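Local coordinates for protein 5-Carboxyvanillate Decarboxylase (Novosphingobium aromaticivorans, PDB 4QRN) that is a manganese-binding member of the amidohydrolase family that probably removes a carboxyl group from 5-carboxyvanillate, at residues V52-I57 with F72-P77; A62-V67 with S217-M222; Q25-G30 with Y341-V346. All blocks are in the same frame, centred on the assembly; numbering follows the deposited sequence.

Interaction 1. Residues V52-I57 with F72-P77; sequences VYLRMI and FYAQSP. With 1DF (4-hydroxy-3-methoxy-5-nitrobenzoic acid), chain F.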
loop_
_atom_site.group_PDB
_atom_site.type_symbol
_atom_site.label_atom_id
_atom_site.label_comp_id
_atom_site.label_asym_id
_atom_site.label_seq_id
_atom_site.Cartn_x
_atom_site.Cartn_y
_atom_site.Cartn_z
ATOM N N VAL A 52 8.613 -29.991 -1.461
ATOM C CA VAL A 52 7.180 -30.020 -1.775
ATOM C C VAL A 52 6.817 -28.865 -2.707
ATOM O O VAL A 52 6.052 -29.069 -3.667
ATOM C CB VAL A 52 6.290 -29.966 -0.514
ATOM C CG1 VAL A 52 4.814 -29.817 -0.902
ATOM C CG2 VAL A 52 6.515 -31.214 0.329
ATOM N N TYR A 53 7.364 -27.671 -2.478
ATOM C CA TYR A 53 7.081 -26.585 -3.408
ATOM C C TYR A 53 7.518 -26.953 -4.817
ATOM O O TYR A 53 6.805 -26.708 -5.792
ATOM C CB TYR A 53 7.810 -25.317 -2.989
ATOM C CG TYR A 53 7.464 -24.750 -1.618
ATOM C CD1 TYR A 53 6.291 -25.104 -0.928
ATOM C CD2 TYR A 53 8.329 -23.853 -1.023
ATOM C CE1 TYR A 53 5.995 -24.558 0.314
ATOM C CE2 TYR A 53 8.048 -23.292 0.208
ATOM C CZ TYR A 53 6.896 -23.645 0.867
ATOM O OH TYR A 53 6.650 -23.064 2.092
ATOM N N LEU A 54 8.707 -27.537 -4.950
ATOM C CA LEU A 54 9.182 -27.932 -6.276
ATOM C C LEU A 54 8.263 -28.985 -6.907
ATOM O O LEU A 54 7.988 -28.941 -8.105
ATOM C CB LEU A 54 10.624 -28.443 -6.197
ATOM C CG LEU A 54 11.674 -27.349 -5.952
ATOM C CD1 LEU A 54 13.035 -27.962 -5.632
ATOM C CD2 LEU A 54 11.798 -26.378 -7.129
ATOM N N ARG A 55 7.786 -29.921 -6.101
ATOM C CA ARG A 55 6.849 -30.930 -6.588
ATOM C C ARG A 55 5.568 -30.279 -7.106
ATOM O O ARG A 55 5.052 -30.668 -8.164
ATOM C CB ARG A 55 6.535 -31.913 -5.456
ATOM C CG ARG A 55 5.685 -33.099 -5.873
ATOM C CD ARG A 55 5.241 -33.865 -4.645
ATOM N NE ARG A 55 4.108 -33.220 -3.988
ATOM C CZ ARG A 55 3.876 -33.251 -2.682
ATOM N NH1 ARG A 55 4.731 -33.816 -1.842
ATOM N NH2 ARG A 55 2.786 -32.682 -2.189
ATOM N N MET A 56 5.046 -29.300 -6.366
ATOM C CA MET A 56 3.816 -28.618 -6.753
ATOM C C MET A 56 4.018 -27.790 -8.009
ATOM O O MET A 56 3.118 -27.693 -8.858
ATOM C CB MET A 56 3.350 -27.707 -5.605
ATOM C CG MET A 56 2.890 -28.507 -4.399
ATOM S SD MET A 56 2.401 -27.474 -2.990
ATOM C CE MET A 56 1.032 -26.540 -3.655
ATOM N N ILE A 57 5.201 -27.203 -8.157
ATOM C CA ILE A 57 5.505 -26.474 -9.379
ATOM C C ILE A 57 5.548 -27.450 -10.567
ATOM O O ILE A 57 4.956 -27.193 -11.626
ATOM C CB ILE A 57 6.797 -25.667 -9.234
ATOM C CG1 ILE A 57 6.589 -24.549 -8.192
ATOM C CG2 ILE A 57 7.233 -25.086 -10.586
ATOM C CD1 ILE A 57 7.887 -23.896 -7.741
ATOM N N PHE A 72 11.776 -19.049 -8.156
ATOM C CA PHE A 72 12.963 -18.186 -8.078
ATOM C C PHE A 72 13.955 -18.668 -7.016
ATOM O O PHE A 72 15.100 -18.996 -7.338
ATOM C CB PHE A 72 12.567 -16.716 -7.833
ATOM C CG PHE A 72 13.746 -15.779 -7.709
ATOM C CD1 PHE A 72 14.501 -15.452 -8.833
ATOM C CD2 PHE A 72 14.117 -15.243 -6.480
ATOM C CE1 PHE A 72 15.588 -14.583 -8.723
ATOM C CE2 PHE A 72 15.204 -14.388 -6.367
ATOM C CZ PHE A 72 15.944 -14.061 -7.494
ATOM N N TYR A 73 13.555 -18.738 -5.753
ATOM C CA TYR A 73 14.565 -19.041 -4.742
ATOM C C TYR A 73 15.115 -20.446 -4.857
ATOM O O TYR A 73 16.296 -20.662 -4.573
ATOM C CB TYR A 73 14.069 -18.752 -3.302
ATOM C CG TYR A 73 14.006 -17.270 -3.061
ATOM C CD1 TYR A 73 15.171 -16.502 -3.074
ATOM C CD2 TYR A 73 12.797 -16.627 -2.868
ATOM C CE1 TYR A 73 15.111 -15.129 -2.927
ATOM C CE2 TYR A 73 12.739 -15.256 -2.720
ATOM C CZ TYR A 73 13.887 -14.517 -2.755
ATOM O OH TYR A 73 13.838 -13.153 -2.640
ATOM N N ALA A 74 14.299 -21.404 -5.262
ATOM C CA ALA A 74 14.779 -22.773 -5.288
ATOM C C ALA A 74 15.581 -23.101 -6.545
ATOM O O ALA A 74 16.322 -24.079 -6.537
ATOM C CB ALA A 74 13.608 -23.738 -5.138
ATOM N N GLN A 75 15.466 -22.296 -7.606
ATOM C CA GLN A 75 16.114 -22.620 -8.891
ATOM C C GLN A 75 16.942 -21.500 -9.541
ATOM O O GLN A 75 17.698 -21.761 -10.465
ATOM C CB GLN A 75 15.069 -23.096 -9.892
ATOM C CG GLN A 75 14.200 -24.222 -9.354
ATOM C CD GLN A 75 13.153 -24.672 -10.348
ATOM O OE1 GLN A 75 13.059 -25.854 -10.669
ATOM N NE2 GLN A 75 12.354 -23.731 -10.838
ATOM N N SER A 76 16.806 -20.251 -9.106
ATOM C CA SER A 76 17.574 -19.189 -9.741
ATOM C C SER A 76 19.062 -19.394 -9.514
ATOM O O SER A 76 19.470 -19.702 -8.397
ATOM C CB SER A 76 17.191 -17.831 -9.147
ATOM O OG SER A 76 18.126 -16.821 -9.537
ATOM N N PRO A 77 19.883 -19.143 -10.549
ATOM C CA PRO A 77 21.346 -19.184 -10.378
ATOM C C PRO A 77 21.912 -17.868 -9.852
ATOM O O PRO A 77 23.131 -17.740 -9.732
ATOM C CB PRO A 77 21.852 -19.419 -11.807
ATOM C CG PRO A 77 20.847 -18.666 -12.642
ATOM C CD PRO A 77 19.501 -18.891 -11.954
HETATM C C1 1DF F . 11.394 -12.037 0.690
HETATM C CO1 1DF F . 11.258 -11.058 1.634
HETATM C CO2 1DF F . 10.882 -13.326 0.957
HETATM C CM1 1DF F . 10.681 -11.458 2.886
HETATM C CM2 1DF F . 10.468 -13.691 2.222
HETATM O OM 1DF F . 10.011 -14.937 2.544
HETATM C CZ 1DF F . 10.474 -12.780 3.268
HETATM C CC 1DF F . 11.995 -11.769 -0.640
HETATM C CV 1DF F . 9.726 -15.827 1.465
HETATM O O1 1DF F . 12.893 -10.832 -0.721
HETATM O O2 1DF F . 11.637 -12.457 -1.602
HETATM O O3 1DF F . 10.254 -13.130 4.502
HETATM N N 1DF F . 10.093 -10.326 3.683
HETATM O O11 1DF F . 9.461 -10.509 4.684
HETATM O O22 1DF F . 10.148 -9.173 3.171
#

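Interaction 2. Residues A62-V67 with S217-M222; sequences ADKGMV and SMIDPM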
loop_
_atom_site.group_PDB
_atom_site.type_symbol
_atom_site.label_atom_id
_atom_site.label_comp_id
_atom_site.label_asym_id
_atom_site.label_seq_id
_atom_site.Cartn_x
_atom_site.Cartn_y
_atom_site.Cartn_z
ATOM N N ALA A 62 0.928 -25.878 -7.853
ATOM C CA ALA A 62 1.395 -24.607 -7.274
ATOM C C ALA A 62 0.602 -23.442 -7.831
ATOM O O ALA A 62 0.319 -23.402 -9.045
ATOM C CB ALA A 62 2.834 -24.420 -7.630
ATOM N N ASP A 63 0.257 -22.484 -6.968
ATOM C CA ASP A 63 -0.371 -21.268 -7.439
ATOM C C ASP A 63 0.669 -20.370 -8.092
ATOM O O ASP A 63 1.866 -20.661 -8.082
ATOM C CB ASP A 63 -1.236 -20.588 -6.353
ATOM C CG ASP A 63 -0.462 -19.926 -5.224
ATOM O OD1 ASP A 63 0.796 -19.884 -5.223
ATOM O OD2 ASP A 63 -1.156 -19.443 -4.297
ATOM N N LYS A 64 0.222 -19.289 -8.722
ATOM C CA LYS A 64 1.163 -18.447 -9.450
ATOM C C LYS A 64 2.206 -17.829 -8.532
ATOM O O LYS A 64 3.367 -17.645 -8.919
ATOM C CB LYS A 64 0.415 -17.343 -10.206
ATOM C CG LYS A 64 -0.444 -17.896 -11.349
ATOM C CD LYS A 64 -1.052 -16.762 -12.160
ATOM C CE LYS A 64 -1.923 -17.247 -13.285
ATOM N NZ LYS A 64 -2.188 -16.136 -14.222
ATOM N N GLY A 65 1.804 -17.491 -7.314
ATOM C CA GLY A 65 2.740 -16.915 -6.372
ATOM C C GLY A 65 3.848 -17.891 -6.004
ATOM O O GLY A 65 5.001 -17.481 -5.859
ATOM N N MET A 66 3.512 -19.160 -5.791
ATOM C CA MET A 66 4.528 -20.142 -5.449
ATOM C C MET A 66 5.474 -20.326 -6.636
ATOM O O MET A 66 6.694 -20.436 -6.447
ATOM C CB MET A 66 3.892 -21.473 -5.036
ATOM C CG MET A 66 4.922 -22.553 -4.767
ATOM S SD MET A 66 4.228 -24.112 -4.211
ATOM C CE MET A 66 3.604 -23.643 -2.610
ATOM N N VAL A 67 4.927 -20.421 -7.852
ATOM C CA VAL A 67 5.789 -20.520 -9.018
ATOM C C VAL A 67 6.753 -19.339 -9.052
ATOM O O VAL A 67 7.948 -19.506 -9.298
ATOM C CB VAL A 67 4.964 -20.621 -10.322
ATOM C CG1 VAL A 67 5.873 -20.542 -11.557
ATOM C CG2 VAL A 67 4.117 -21.909 -10.329
ATOM N N SER A 217 -6.509 -15.128 -7.244
ATOM C CA SER A 217 -7.599 -14.164 -7.433
ATOM C C SER A 217 -7.140 -12.708 -7.511
ATOM O O SER A 217 -7.919 -11.839 -7.882
ATOM C CB SER A 217 -8.586 -14.279 -6.263
ATOM O OG SER A 217 -7.910 -14.007 -5.050
ATOM N N MET A 218 -5.898 -12.424 -7.139
ATOM C CA MET A 218 -5.426 -11.039 -7.050
ATOM C C MET A 218 -4.070 -10.788 -7.692
ATOM O O MET A 218 -3.708 -9.638 -7.932
ATOM C CB MET A 218 -5.400 -10.662 -5.543
ATOM C CG MET A 218 -5.285 -9.241 -5.167
ATOM S SD MET A 218 -5.940 -9.072 -3.492
ATOM C CE MET A 218 -5.450 -7.344 -3.316
ATOM N N ILE A 219 -3.294 -11.823 -7.974
ATOM C CA ILE A 219 -1.887 -11.609 -8.299
ATOM C C ILE A 219 -1.591 -11.095 -9.706
ATOM O O ILE A 219 -0.515 -10.521 -9.929
ATOM C CB ILE A 219 -1.101 -12.926 -8.037
ATOM C CG1 ILE A 219 0.400 -12.667 -7.884
ATOM C CG2 ILE A 219 -1.417 -13.965 -9.115
ATOM C CD1 ILE A 219 1.164 -13.887 -7.437
ATOM N N ASP A 220 -2.474 -11.344 -10.677
ATOM C CA ASP A 220 -2.028 -11.248 -12.074
ATOM C C ASP A 220 -1.373 -9.907 -12.470
ATOM O O ASP A 220 -0.307 -9.926 -13.074
ATOM C CB ASP A 220 -3.157 -11.552 -13.067
ATOM C CG ASP A 220 -3.466 -13.023 -13.220
ATOM O OD1 ASP A 220 -2.778 -13.875 -12.653
ATOM O OD2 ASP A 220 -4.462 -13.283 -13.931
ATOM N N PRO A 221 -2.005 -8.747 -12.179
ATOM C CA PRO A 221 -1.377 -7.506 -12.646
ATOM C C PRO A 221 -0.035 -7.233 -11.982
ATOM O O PRO A 221 0.848 -6.644 -12.602
ATOM C CB PRO A 221 -2.420 -6.435 -12.298
ATOM C CG PRO A 221 -3.711 -7.171 -12.275
ATOM C CD PRO A 221 -3.352 -8.491 -11.645
ATOM N N MET A 222 0.125 -7.667 -10.745
ATOM C CA MET A 222 1.403 -7.457 -10.060
ATOM C C MET A 222 2.467 -8.380 -10.654
ATOM O O MET A 222 3.597 -7.969 -10.935
ATOM C CB MET A 222 1.238 -7.677 -8.557
ATOM C CG MET A 222 0.363 -6.594 -7.928
ATOM S SD MET A 222 0.073 -6.793 -6.178
ATOM C CE MET A 222 -0.916 -8.268 -6.216
#

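Interaction 3. Residues Q25-G30 with Y341-V346; sequences QDLKTG and YVADEV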
loop_
_atom_site.group_PDB
_atom_site.type_symbol
_atom_site.label_atom_id
_atom_site.label_comp_id
_atom_site.label_asym_id
_atom_site.label_seq_id
_atom_site.Cartn_x
_atom_site.Cartn_y
_atom_site.Cartn_z
ATOM N N GLN A 25 33.494 -0.236 12.039
ATOM C CA GLN A 25 32.769 -1.238 11.284
ATOM C C GLN A 25 32.339 -2.369 12.207
ATOM O O GLN A 25 31.512 -3.189 11.820
ATOM C CB GLN A 25 33.638 -1.792 10.148
ATOM C CG GLN A 25 33.947 -0.748 9.080
ATOM C CD GLN A 25 32.691 -0.184 8.458
ATOM O OE1 GLN A 25 31.959 -0.887 7.764
ATOM N NE2 GLN A 25 32.430 1.091 8.707
ATOM N N ASP A 26 32.906 -2.435 13.411
ATOM C CA ASP A 26 32.553 -3.511 14.334
ATOM C C ASP A 26 31.054 -3.511 14.639
ATOM O O ASP A 26 30.449 -2.472 14.917
ATOM C CB ASP A 26 33.297 -3.364 15.658
ATOM C CG ASP A 26 34.808 -3.479 15.524
ATOM O OD1 ASP A 26 35.315 -3.921 14.463
ATOM O OD2 ASP A 26 35.494 -3.123 16.513
ATOM N N LEU A 27 30.456 -4.681 14.598
ATOM C CA LEU A 27 29.090 -4.853 15.069
ATOM C C LEU A 27 29.185 -6.004 16.040
ATOM O O LEU A 27 29.402 -7.150 15.626
ATOM C CB LEU A 27 28.186 -5.210 13.903
ATOM C CG LEU A 27 27.816 -4.049 12.985
ATOM C CD1 LEU A 27 27.126 -4.584 11.758
ATOM C CD2 LEU A 27 26.896 -3.073 13.709
ATOM N N LYS A 28 29.052 -5.695 17.329
ATOM C CA LYS A 28 29.394 -6.666 18.358
ATOM C C LYS A 28 28.152 -7.163 19.051
ATOM O O LYS A 28 27.260 -6.377 19.385
ATOM C CB LYS A 28 30.303 -6.021 19.408
ATOM C CG LYS A 28 31.549 -5.357 18.853
ATOM C CD LYS A 28 32.354 -4.734 19.980
ATOM C CE LYS A 28 33.565 -3.997 19.464
ATOM N NZ LYS A 28 34.332 -3.387 20.585
ATOM N N THR A 29 28.098 -8.456 19.304
ATOM C CA THR A 29 27.158 -8.987 20.283
ATOM C C THR A 29 27.541 -8.556 21.691
ATOM O O THR A 29 28.664 -8.121 21.933
ATOM C CB THR A 29 27.079 -10.511 20.187
ATOM O OG1 THR A 29 28.388 -11.041 20.401
ATOM C CG2 THR A 29 26.568 -10.936 18.785
ATOM N N GLY A 30 26.586 -8.660 22.609
ATOM C CA GLY A 30 26.861 -8.470 24.021
ATOM C C GLY A 30 26.281 -7.218 24.636
ATOM O O GLY A 30 26.379 -7.051 25.851
ATOM N N TYR A 341 19.989 -9.219 4.550
ATOM C CA TYR A 341 21.084 -9.352 5.510
ATOM C C TYR A 341 22.146 -8.326 5.158
ATOM O O TYR A 341 22.962 -8.558 4.276
ATOM C CB TYR A 341 21.651 -10.775 5.407
ATOM C CG TYR A 341 22.866 -11.044 6.262
ATOM C CD1 TYR A 341 22.871 -10.765 7.628
ATOM C CD2 TYR A 341 24.007 -11.608 5.713
ATOM C CE1 TYR A 341 23.971 -11.027 8.426
ATOM C CE2 TYR A 341 25.124 -11.871 6.491
ATOM C CZ TYR A 341 25.108 -11.576 7.845
ATOM O OH TYR A 341 26.215 -11.819 8.622
ATOM N N VAL A 342 22.111 -7.176 5.818
ATOM C CA VAL A 342 22.926 -6.036 5.398
ATOM C C VAL A 342 23.556 -5.379 6.609
ATOM O O VAL A 342 22.898 -4.688 7.378
ATOM C CB VAL A 342 22.083 -4.984 4.629
ATOM C CG1 VAL A 342 23.003 -3.926 4.049
ATOM C CG2 VAL A 342 21.192 -5.646 3.552
ATOM N N ALA A 343 24.855 -5.605 6.796
ATOM C CA ALA A 343 25.546 -5.028 7.949
ATOM C C ALA A 343 25.362 -3.509 7.993
ATOM O O ALA A 343 25.202 -2.925 9.081
ATOM C CB ALA A 343 27.035 -5.409 7.916
ATOM N N ASP A 344 25.419 -2.848 6.840
ATOM C CA ASP A 344 25.276 -1.393 6.846
ATOM C C ASP A 344 23.911 -0.947 7.363
ATOM O O ASP A 344 23.799 0.169 7.873
ATOM C CB ASP A 344 25.518 -0.813 5.446
ATOM C CG ASP A 344 26.976 -0.691 5.096
ATOM O OD1 ASP A 344 27.835 -0.690 5.993
ATOM O OD2 ASP A 344 27.249 -0.535 3.899
ATOM N N GLU A 345 22.872 -1.765 7.234
ATOM C CA GLU A 345 21.567 -1.396 7.803
ATOM C C GLU A 345 21.647 -1.382 9.323
ATOM O O GLU A 345 21.087 -0.486 9.946
ATOM C CB GLU A 345 20.472 -2.337 7.303
ATOM C CG GLU A 345 20.127 -2.074 5.858
ATOM C CD GLU A 345 18.978 -2.910 5.315
ATOM O OE1 GLU A 345 18.533 -3.877 5.978
ATOM O OE2 GLU A 345 18.532 -2.558 4.194
ATOM N N VAL A 346 22.305 -2.374 9.911
ATOM C CA VAL A 346 22.445 -2.389 11.356
ATOM C C VAL A 346 23.196 -1.133 11.802
ATOM O O VAL A 346 22.819 -0.490 12.776
ATOM C CB VAL A 346 23.155 -3.664 11.862
ATOM C CG1 VAL A 346 23.143 -3.681 13.384
ATOM C CG2 VAL A 346 22.468 -4.922 11.312
HETATM O O HOH W 1 30.486 -0.115 5.571
#

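Interaction 1. Residues V52-I57 with F72-P77
Leu54 meets Ala74 and Gln75 where helix 47-59 packs against helix 64-75. Both helices belong to the excursion between the first two strands, 38-44 and 106-111, of an amidohydrolase-type beta/alpha barrel. The contact is small and lies at the surface. Leu54 CB points toward the other helix. With CG anti to the carbonyl carbon (chi1 -72°), CD2 reaches Ala74 and Gln75. CG itself comes within 4.2 Å of Ala74 CB. The CD2 branch makes the real contact. It sits 3.8 Å from Ala74 CB. The same methyl lies alongside the Gln75 chain, 3.9 Å from Gln75 CG and 3.8 Å from Gln75 OE1. The extended Gln75 chain and Leu54 run past each other in opposite directions. Gln75 thus brings CG, CD and OE1 alongside the leucine methyl. Helix 64-75 ends here, and the backbone hydrogen bond from Ser76 N to Phe72 O (2.8 Å) closes its last turn. Just before Ala74, Tyr73 turns to the active site. Phe72 CD2 stands 3.6 Å above the centre of the Tyr73 ring and probably limits its rotation. Tyr73 also meets Tyr339 edge-to-face, and its OH is hydrogen-bonded to Arg80. O2 of the 4-hydroxy-3-methoxy-5-nitrobenzoic acid carboxylate lies at the edge of the Tyr73 ring, near its plane, and accepts a short 2.5 Å hydrogen bond from Tyr73 OH.

Interaction 2. Residues A62-V67 with S217-M222
Ile219 presses its CD1 methyl onto the backbone of Gly65, and this is the tight half of the contact. The methyl lies 3.6 Å from Gly65 CA and 3.7 Å from Gly65 N. Glycine has no side chain, so the isoleucine can meet the main chain of the first turn of helix 64-75 directly. Ile219 has CG1 anti to the backbone N (chi1 -160°), and CD1 continues that extended line. Its other branch, CG2, rests 4.0 Å from Lys64 CB. Toward solvent the contact becomes looser and polar. The extended Lys64 chain passes over CG2 and brings NZ to Asp220 OD1 at 2.8 Å, a hydrogen-bonded salt bridge. The ammonium comes from above the carboxylate plane, 38° out of it. An asparagine in place of Asp220 would probably leave the Lys64 ammonium without its opposite charge and let the chain swing more freely. At the start of the helix Asp63 is the N-cap. Its OD1 accepts from Met66 N (2.9 Å), a capping bond, while Lys64 N is hydrogen-bonded to Asp216. Segment 217-222 lies at the dimer interface, where Pro221 O accepts a hydrogen bond from Arg244 of the second subunit. The buried methyl-to-backbone packing needs no polar partner. The ion pair nearer solvent probably adds a modest, partly screened charge attraction.

Interaction 3. Residues Q25-G30 with Y341-V346
Leu27 straddles the start of helix 343-350, touching Ala343 and Val346. The two partners are three positions apart, so they stand on much the same face of the helix. This helix follows strand 331-332, an outermost strand of the five-stranded sheet, and comes soon after the metal ligand Asp336. Leu27 belongs to the N-terminal segment before strand 38-44. Its side chain leaves the backbone with CG anti to the carbonyl carbon (chi1 -76°), and its fork opens onto that face. CD1 lies mainly on Ala343, 3.9 Å from Ala343 CB and 3.7 Å from Ala343 O, and also brushes Val346 CB. CD2 meets Val346 CG1 at 3.8 Å, and the leucine and valine side chains lie at a slant to each other. Val346 CG1 is anti to its own backbone N (chi1 -174°), which turns this branch to the leucine. The irregular N-terminal segment packs against the helix mainly through Leu27. At the outer edge the contact is polar and indirect. Gln25 is folded at both of its first two torsions, and its OE1 ends 4.5 Å from Asp344 OD1. One water bridges them, donating to Gln25 OE1 at 2.8 Å and to Asp344 OD1 at 2.7 Å. It supplies both hydrogens because Gln25 OE1 and Asp344 OD1 are both acceptors. Asp344 OD1 also forms a salt bridge with Arg347, whose NH2 is hydrogen-bonded to Gln25 O. Glu345 reaches Tyr273 of the second subunit. The polar link is thus mediated by solvent and by Arg347, while the direct hold between the segments is apolar.

Overall arrangement
Interactions 1 and 2 are neighbours, with centres about 15 Å apart, and both use helix 64-75. Interaction 2 holds its start and interaction 1 its end. They also touch: Tyr53 packs on Met66, and Met56 O accepts a backbone hydrogen bond from Ala62 N. Along the chain their segments alternate. Helix 64-75, which carries the pocket residues Leu69 and Tyr73, is thus packed at both ends, against helix 47-59 and segment 217-222. Interaction 3 stands apart, its centre about 31 Å from interaction 1 and 35 Å from interaction 2. It joins the N-terminal segment to a late helix of the barrel, and the loop it closes encloses the other two. All three have a residue within reach of the second subunit.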